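Local coordinates for protein putative immunoglobulin A1 protease (PDB 3N6Z) that is of unproven function but may be an immunoglobulin A1 protease, a type of bacterial enzyme that cleaves host antibodies, at residues Val250-Gln256 against Val283-Val289; Gly217-Gly222 against Val243-Gly249; Asn273-Ala279 against Ser304-Asn310. All coordinates share one frame; numbering follows the deposited sequence.

Contact 1 of 3, residues Val250-Gln256 against Val283-Val289; sequences VGGILGQ and VGRIVGV
Val250-Gln256 and Val283-Val289 are equivalent corners of successive coils of a parallel beta-helix, joined chiefly through their backbones in a buried part of the solenoid. Val250 pairs with Val283 and Gly251 with Gly284, and parallel pairing resumes beyond the turn at Leu254 with Val287 and Gln256 with Val289. On the entering strands, Gly284 N donates to Val250 O over 2.9 Å in a nearly straight bond, and Gly252 N reaches Gly284 O at 3.3 Å, lying in the plane of that carbonyl. At the bend Ile286 O takes two amides: Leu254 N, at 3.0 Å, approaches almost head-on, whereas Ile253 N comes from a tilted direction. Gly288 N then returns a bond to Leu254 O. The glycines permit this closeness, since a beta carbon on Gly252 would fall 2.1 Å from Arg285 O.

Among the side chains, Ile253 and Ile286 lie alongside each other and point the same way, with CG1 of Ile253 4.0 Å from CG2 of Ile286. Past the corner, Gln256 has CG anti to its own N (chi1 167°), which carries the extended chain across Val289, and OE1 passes 3.8 Å from Val289 CG1. Its amide NE2 is held by Asp258. Arg285 points away from Val250-Gln256; its NE bonds His328 O and its NH2 forms a salt bridge with Asp318. Cohesion between the coils thus rests mainly on main-chain hydrogen bonds, which glycine at Gly251, Gly252 and Gly288 makes sterically possible, with aliphatic packing beside them.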
# COMPACT_ATOMS: atom_id res chain seq x y z
N VAL A 250 15.27 1.58 4.92
CA VAL A 250 14.11 1.12 5.65
C VAL A 250 13.47 2.32 6.30
O VAL A 250 14.13 3.05 7.03
CB VAL A 250 14.50 0.08 6.71
CG1 VAL A 250 13.26 -0.46 7.47
CG2 VAL A 250 15.31 -1.05 6.11
N GLY A 251 12.17 2.47 6.10
CA GLY A 251 11.39 3.50 6.77
C GLY A 251 10.11 2.95 7.37
O GLY A 251 9.46 2.08 6.78
N GLY A 252 9.68 3.52 8.49
CA GLY A 252 8.42 3.12 9.09
C GLY A 252 7.23 3.42 8.20
O GLY A 252 6.23 2.69 8.24
N ILE A 253 7.33 4.48 7.40
CA ILE A 253 6.31 4.84 6.43
C ILE A 253 6.78 4.56 5.00
O ILE A 253 6.10 3.84 4.24
CB ILE A 253 5.81 6.29 6.59
CG1 ILE A 253 5.16 6.49 7.96
CG2 ILE A 253 4.83 6.66 5.48
CD1 ILE A 253 3.85 5.73 8.20
N LEU A 254 7.93 5.13 4.64
CA LEU A 254 8.43 5.13 3.26
C LEU A 254 9.89 4.71 3.25
O LEU A 254 10.70 5.28 3.99
CB LEU A 254 8.27 6.52 2.62
CG LEU A 254 8.86 6.72 1.21
CD1 LEU A 254 8.09 5.87 0.15
CD2 LEU A 254 8.93 8.19 0.83
N GLY A 255 10.27 3.78 2.37
CA GLY A 255 11.69 3.41 2.23
C GLY A 255 12.55 4.52 1.63
O GLY A 255 13.49 4.99 2.28
N GLN A 256 12.22 4.93 0.42
CA GLN A 256 13.05 5.83 -0.37
C GLN A 256 12.27 6.85 -1.16
O GLN A 256 11.28 6.51 -1.81
CB GLN A 256 13.91 5.02 -1.36
CG GLN A 256 14.60 5.86 -2.45
CD GLN A 256 15.64 5.11 -3.23
OE1 GLN A 256 16.48 4.40 -2.67
NE2 GLN A 256 15.58 5.26 -4.57
N VAL A 283 18.25 3.43 8.21
CA VAL A 283 16.97 3.21 8.86
C VAL A 283 16.44 4.52 9.41
O VAL A 283 17.11 5.17 10.23
CB VAL A 283 17.09 2.14 9.95
CG1 VAL A 283 15.76 1.99 10.69
CG2 VAL A 283 17.56 0.81 9.36
N GLY A 284 15.26 4.90 8.96
CA GLY A 284 14.58 6.13 9.44
C GLY A 284 13.25 5.74 10.03
O GLY A 284 12.50 4.92 9.45
N ARG A 285 12.88 6.31 11.17
CA ARG A 285 11.58 5.92 11.76
C ARG A 285 10.48 6.20 10.75
O ARG A 285 9.51 5.44 10.69
CB ARG A 285 11.31 6.57 13.10
CG ARG A 285 12.34 6.27 14.15
CD ARG A 285 11.90 6.66 15.57
NE ARG A 285 11.76 8.11 15.70
CZ ARG A 285 11.95 8.80 16.82
NH1 ARG A 285 12.20 8.17 17.97
NH2 ARG A 285 11.88 10.13 16.78
N ILE A 286 10.57 7.31 9.99
CA ILE A 286 9.55 7.63 8.98
C ILE A 286 10.03 7.29 7.56
O ILE A 286 9.33 6.58 6.80
CB ILE A 286 9.10 9.12 9.05
CG1 ILE A 286 8.79 9.56 10.51
CG2 ILE A 286 7.86 9.39 8.16
CD1 ILE A 286 7.66 8.75 11.15
N VAL A 287 11.17 7.85 7.15
CA VAL A 287 11.71 7.71 5.79
C VAL A 287 13.16 7.26 5.86
O VAL A 287 13.96 7.83 6.62
CB VAL A 287 11.64 9.03 4.99
CG1 VAL A 287 12.18 8.83 3.60
CG2 VAL A 287 10.22 9.62 4.99
N GLY A 288 13.52 6.28 5.02
CA GLY A 288 14.87 5.70 5.03
C GLY A 288 15.96 6.27 4.14
O GLY A 288 17.14 6.16 4.50
N VAL A 289 15.60 6.88 3.00
CA VAL A 289 16.57 7.34 2.01
C VAL A 289 16.12 8.63 1.35
O VAL A 289 14.96 8.74 0.92
CB VAL A 289 16.79 6.32 0.84
CG1 VAL A 289 17.97 6.75 -0.07
CG2 VAL A 289 16.97 4.90 1.36

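Contact 2 of 3, residues Gly217-Gly222 against Val243-Gly249; sequences GGKAGG and VSATKGG
Three backbone hydrogen bonds join Gly217-Gly222 to the turn and second strand of Val243-Gly249. Gly218 N donates to Lys247 O, Gly249 N to Gly218 O and Ala220 N to Gly249 O, each over 2.9 Å, giving parallel pairing of Gly218 with Gly248 and of Lys219 with Gly249. The last bond is nearly straight at 174°, whereas Gly249 N sits well above the plane of the Gly218 carbonyl. Glycine matters here: a beta carbon on Gly248 would fall 2.3 Å from Gly218 O.

Van der Waals packing links the same segment to strand 243-245, which runs antiparallel to strand 218-221 without pairing with it. Ala220 CB points toward this strand and comes 3.2 Å from Ser244 O. The methyl of Ala245 is more distant, its CB 4.3 Å from Ala220 CB. Val243 spreads its two methyls over the end of strand 218-221, from Ala220 to Gly222. With CG1 opposite its own N (chi1 -172°), it sets that methyl 3.7 Å from Ala220 CB, while CG2 lies 3.7 Å from Gly222 CA. An alanine in place of Val243 would remove both methyls and is likely to open a gap beside Ala220 and Gly222.

The ammonium of Lys219 is held by carbonyl oxygens: NZ folds back to Gly217 O at 2.7 Å and also bonds Gly181 O.

Strand 218-221 lies between strands 183-184 and 248-251 in one parallel sheet. Strand 243-245 belongs to another face of the beta-helix, between strands 209-212 and 274-276, and Val243 and Ala245 also touch Val250 beyond the turn.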
# COMPACT_ATOMS: atom_id res chain seq x y z
N GLY A 217 20.38 -1.79 -2.83
CA GLY A 217 19.37 -0.82 -3.21
C GLY A 217 17.95 -1.13 -2.72
O GLY A 217 16.97 -0.72 -3.35
N GLY A 218 17.83 -1.84 -1.61
CA GLY A 218 16.52 -2.09 -1.01
C GLY A 218 15.80 -0.81 -0.65
O GLY A 218 16.42 0.20 -0.32
N LYS A 219 14.47 -0.87 -0.68
CA LYS A 219 13.59 0.27 -0.39
C LYS A 219 12.34 -0.29 0.29
O LYS A 219 11.37 -0.65 -0.37
CB LYS A 219 13.23 1.03 -1.67
CG LYS A 219 14.41 1.44 -2.56
CD LYS A 219 13.95 1.96 -3.93
CE LYS A 219 15.05 1.86 -4.97
NZ LYS A 219 15.39 0.43 -5.28
N ALA A 220 12.39 -0.39 1.62
CA ALA A 220 11.33 -1.04 2.40
C ALA A 220 10.61 -0.02 3.28
O ALA A 220 11.26 0.71 4.03
CB ALA A 220 11.88 -2.18 3.25
N GLY A 221 9.28 0.03 3.18
CA GLY A 221 8.47 0.93 4.00
C GLY A 221 7.26 0.24 4.58
O GLY A 221 6.64 -0.60 3.93
N GLY A 222 6.81 0.70 5.74
CA GLY A 222 5.60 0.16 6.35
C GLY A 222 4.40 0.34 5.46
O GLY A 222 3.52 -0.52 5.40
N VAL A 243 9.42 -4.15 9.44
CA VAL A 243 9.90 -3.71 8.12
C VAL A 243 11.41 -3.95 8.07
O VAL A 243 12.12 -3.57 9.01
CB VAL A 243 9.61 -2.21 7.82
CG1 VAL A 243 9.95 -1.85 6.38
CG2 VAL A 243 8.18 -1.86 8.15
N SER A 244 11.89 -4.56 7.00
CA SER A 244 13.32 -4.84 6.87
C SER A 244 13.80 -4.82 5.42
O SER A 244 13.01 -4.94 4.49
CB SER A 244 13.62 -6.19 7.53
OG SER A 244 13.00 -7.21 6.80
N ALA A 245 15.11 -4.59 5.27
CA ALA A 245 15.78 -4.73 3.98
C ALA A 245 17.10 -5.46 4.21
O ALA A 245 17.80 -5.19 5.19
CB ALA A 245 16.03 -3.34 3.31
N THR A 246 17.44 -6.34 3.27
CA THR A 246 18.75 -7.00 3.28
C THR A 246 19.89 -5.99 3.18
O THR A 246 20.86 -6.08 3.93
CB THR A 246 18.81 -7.98 2.10
OG1 THR A 246 17.81 -8.96 2.29
CG2 THR A 246 20.17 -8.61 1.92
N LYS A 247 19.76 -5.00 2.29
CA LYS A 247 20.80 -4.00 2.06
C LYS A 247 20.15 -2.83 1.35
O LYS A 247 19.92 -2.86 0.15
CB LYS A 247 21.96 -4.59 1.22
CG LYS A 247 23.10 -3.59 0.99
CD LYS A 247 24.33 -4.25 0.38
CE LYS A 247 25.41 -3.24 -0.01
NZ LYS A 247 26.61 -3.93 -0.51
N GLY A 248 19.81 -1.80 2.12
CA GLY A 248 19.20 -0.61 1.57
C GLY A 248 18.56 0.24 2.65
O GLY A 248 19.04 0.28 3.78
N GLY A 249 17.52 0.94 2.24
CA GLY A 249 16.81 1.87 3.09
C GLY A 249 15.54 1.25 3.66
O GLY A 249 14.81 0.54 2.96

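Contact 3 of 3, residues Asn273-Ala279 against Ser304-Asn310; sequences NLTGVDA and SIVLKVN
Ile305 and Val306 meet the side chain of Asn273 where two parallel strands of neighbouring beta-helix coils come together. Ile305 CA passes 3.6 Å from Asn273 OD1, and Val306 N donates to that same oxygen at 2.8 Å, tilted 26° from the amide plane. Asn273 thus extends the pairing with its side chain: CG lies anti to the carbonyl carbon (chi1 -64°), and OD1 is carried across Val306, whose CB it also touches. Val306 O in turn accepts Leu274 N, nearly head-on, at 2.9 Å. A water donates a further hydrogen bond to Val306 O and is bound to Thr275 OG1 as well, bridging the two strands.

Leu307 pairs with Leu274, and both side chains point to the same face, where they lie side by side; Leu307 has two conformers, so the details of that apolar contact are doubtful. Lys308 is gripped through both its backbone N and its backbone O: its N donates to Leu274 O over 2.9 Å, and its O accepts Gly276 N. Its long aliphatic chain leads away from Asn273-Ala279.

Val309 sits opposite Gly276, and Val309 CG1 lies 3.7 Å from both Asp278 O and Ala279 O. Asn310 closes the segment, with N giving a 3.0 Å bond to Gly276 O and CB packing 3.8 Å from Ala279 CA. A second water donates to both Asn310 OD1 and Val277 O, tying the two turns together.

Strand 274-276 is flanked by strands 243-245 and 307-309, all parallel, and strand 312-314 pairs antiparallel with strand 307-309 on its far edge. Leu274, Leu307 and Val309 all pack inward on Val283 of strand 282-284.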
# COMPACT_ATOMS: atom_id res chain seq x y z
N ASN A 273 8.90 -2.22 14.17
CA ASN A 273 10.33 -2.47 14.32
C ASN A 273 10.99 -2.49 12.94
O ASN A 273 10.42 -3.05 11.99
CB ASN A 273 10.56 -3.80 15.03
CG ASN A 273 10.02 -3.80 16.45
OD1 ASN A 273 10.10 -2.79 17.15
ND2 ASN A 273 9.49 -4.95 16.90
N LEU A 274 12.17 -1.86 12.83
CA LEU A 274 12.81 -1.57 11.56
C LEU A 274 14.23 -2.12 11.58
O LEU A 274 15.00 -1.81 12.51
CB LEU A 274 12.86 -0.06 11.31
CG LEU A 274 11.57 0.73 11.47
CD1 LEU A 274 11.83 2.21 11.19
CD2 LEU A 274 10.50 0.22 10.49
N THR A 275 14.56 -2.93 10.57
CA THR A 275 15.83 -3.64 10.51
C THR A 275 16.50 -3.53 9.14
O THR A 275 15.94 -3.95 8.14
CB THR A 275 15.64 -5.12 10.87
OG1 THR A 275 14.98 -5.21 12.13
CG2 THR A 275 16.98 -5.87 10.87
N GLY A 276 17.70 -2.96 9.11
CA GLY A 276 18.58 -3.02 7.93
C GLY A 276 19.63 -4.06 8.24
O GLY A 276 20.36 -3.92 9.21
N VAL A 277 19.71 -5.12 7.43
CA VAL A 277 20.63 -6.22 7.73
C VAL A 277 22.09 -5.83 7.49
O VAL A 277 22.91 -5.91 8.40
CB VAL A 277 20.23 -7.50 6.99
CG1 VAL A 277 21.23 -8.62 7.32
CG2 VAL A 277 18.81 -7.91 7.37
N ASP A 278 22.41 -5.40 6.28
CA ASP A 278 23.76 -4.97 5.96
C ASP A 278 24.12 -3.68 6.69
O ASP A 278 23.28 -2.80 6.85
CB ASP A 278 23.90 -4.75 4.46
CG ASP A 278 25.31 -4.69 4.00
OD1 ASP A 278 25.90 -3.58 3.97
OD2 ASP A 278 25.83 -5.74 3.59
N ALA A 279 25.39 -3.56 7.08
CA ALA A 279 25.90 -2.35 7.74
C ALA A 279 25.74 -1.06 6.93
O ALA A 279 25.72 0.02 7.51
CB ALA A 279 27.37 -2.54 8.08
N SER A 304 8.71 2.93 21.64
CA SER A 304 9.20 1.58 21.91
C SER A 304 9.61 0.77 20.68
O SER A 304 10.03 -0.37 20.84
CB SER A 304 8.13 0.82 22.67
OG SER A 304 6.99 0.62 21.88
N ILE A 305 9.54 1.36 19.47
CA ILE A 305 9.99 0.59 18.31
C ILE A 305 11.50 0.37 18.41
O ILE A 305 12.24 1.19 18.99
CB ILE A 305 9.55 1.20 16.94
CG1 ILE A 305 10.25 2.52 16.63
CG2 ILE A 305 8.02 1.30 16.88
CD1 ILE A 305 9.84 3.12 15.25
N VAL A 306 11.95 -0.74 17.83
CA VAL A 306 13.37 -1.12 17.84
C VAL A 306 13.92 -0.93 16.42
O VAL A 306 13.37 -1.46 15.45
CB VAL A 306 13.54 -2.57 18.31
CG1 VAL A 306 15.00 -3.01 18.25
CG2 VAL A 306 12.97 -2.74 19.73
N LEU A 307 15.01 -0.16 16.33
CA LEU A 307 15.71 0.12 15.07
C LEU A 307 17.07 -0.58 15.17
O LEU A 307 17.81 -0.41 16.14
CB LEU A 307 15.89 1.63 14.81
CG LEU A 307 14.79 2.39 14.05
CD1 LEU A 307 13.47 2.36 14.81
CD2 LEU A 307 15.25 3.84 13.76
N LYS A 308 17.40 -1.34 14.12
CA LYS A 308 18.65 -2.10 14.05
C LYS A 308 19.31 -1.97 12.69
O LYS A 308 18.63 -2.01 11.65
CB LYS A 308 18.44 -3.58 14.37
CG LYS A 308 18.12 -3.87 15.82
CD LYS A 308 18.04 -5.35 16.08
CE LYS A 308 17.86 -5.65 17.56
NZ LYS A 308 17.85 -7.14 17.81
N VAL A 309 20.63 -1.82 12.69
CA VAL A 309 21.45 -1.90 11.50
C VAL A 309 22.59 -2.86 11.83
O VAL A 309 23.31 -2.64 12.82
CB VAL A 309 21.99 -0.53 11.04
CG1 VAL A 309 23.03 -0.71 9.88
CG2 VAL A 309 20.85 0.35 10.60
N ASN A 310 22.76 -3.91 11.03
CA ASN A 310 23.82 -4.91 11.27
C ASN A 310 23.79 -5.45 12.70
O ASN A 310 24.83 -5.54 13.36
CB ASN A 310 25.17 -4.32 10.87
CG ASN A 310 26.29 -5.35 10.89
OD1 ASN A 310 26.06 -6.54 10.66
ND2 ASN A 310 27.50 -4.88 11.17
O HOH W 1 14.60 -3.94 14.75
O HOH W 2 24.09 -8.06 9.48

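Overall arrangement
Contact 1 is the buried one, whereas contacts 2 and 3 are only partly buried and contact 3 lies farthest from the centre of the chain. Contacts 1 and 2 share strand 248-251, whose Gly251 also bonds Ala220 and Gly222, so three successive coils are joined there. Contacts 2 and 3 meet on another face, where strands 243-245 and 274-276 pair and Thr246 O accepts Asp278 N. Contacts 1 and 3 meet by packing, for instance Leu274 CD1 against Gly284 O. Main-chain bonds carry all three, glycine-rich in contacts 1 and 2, while contact 3 adds an asparagine side chain and two bridging waters near the surface.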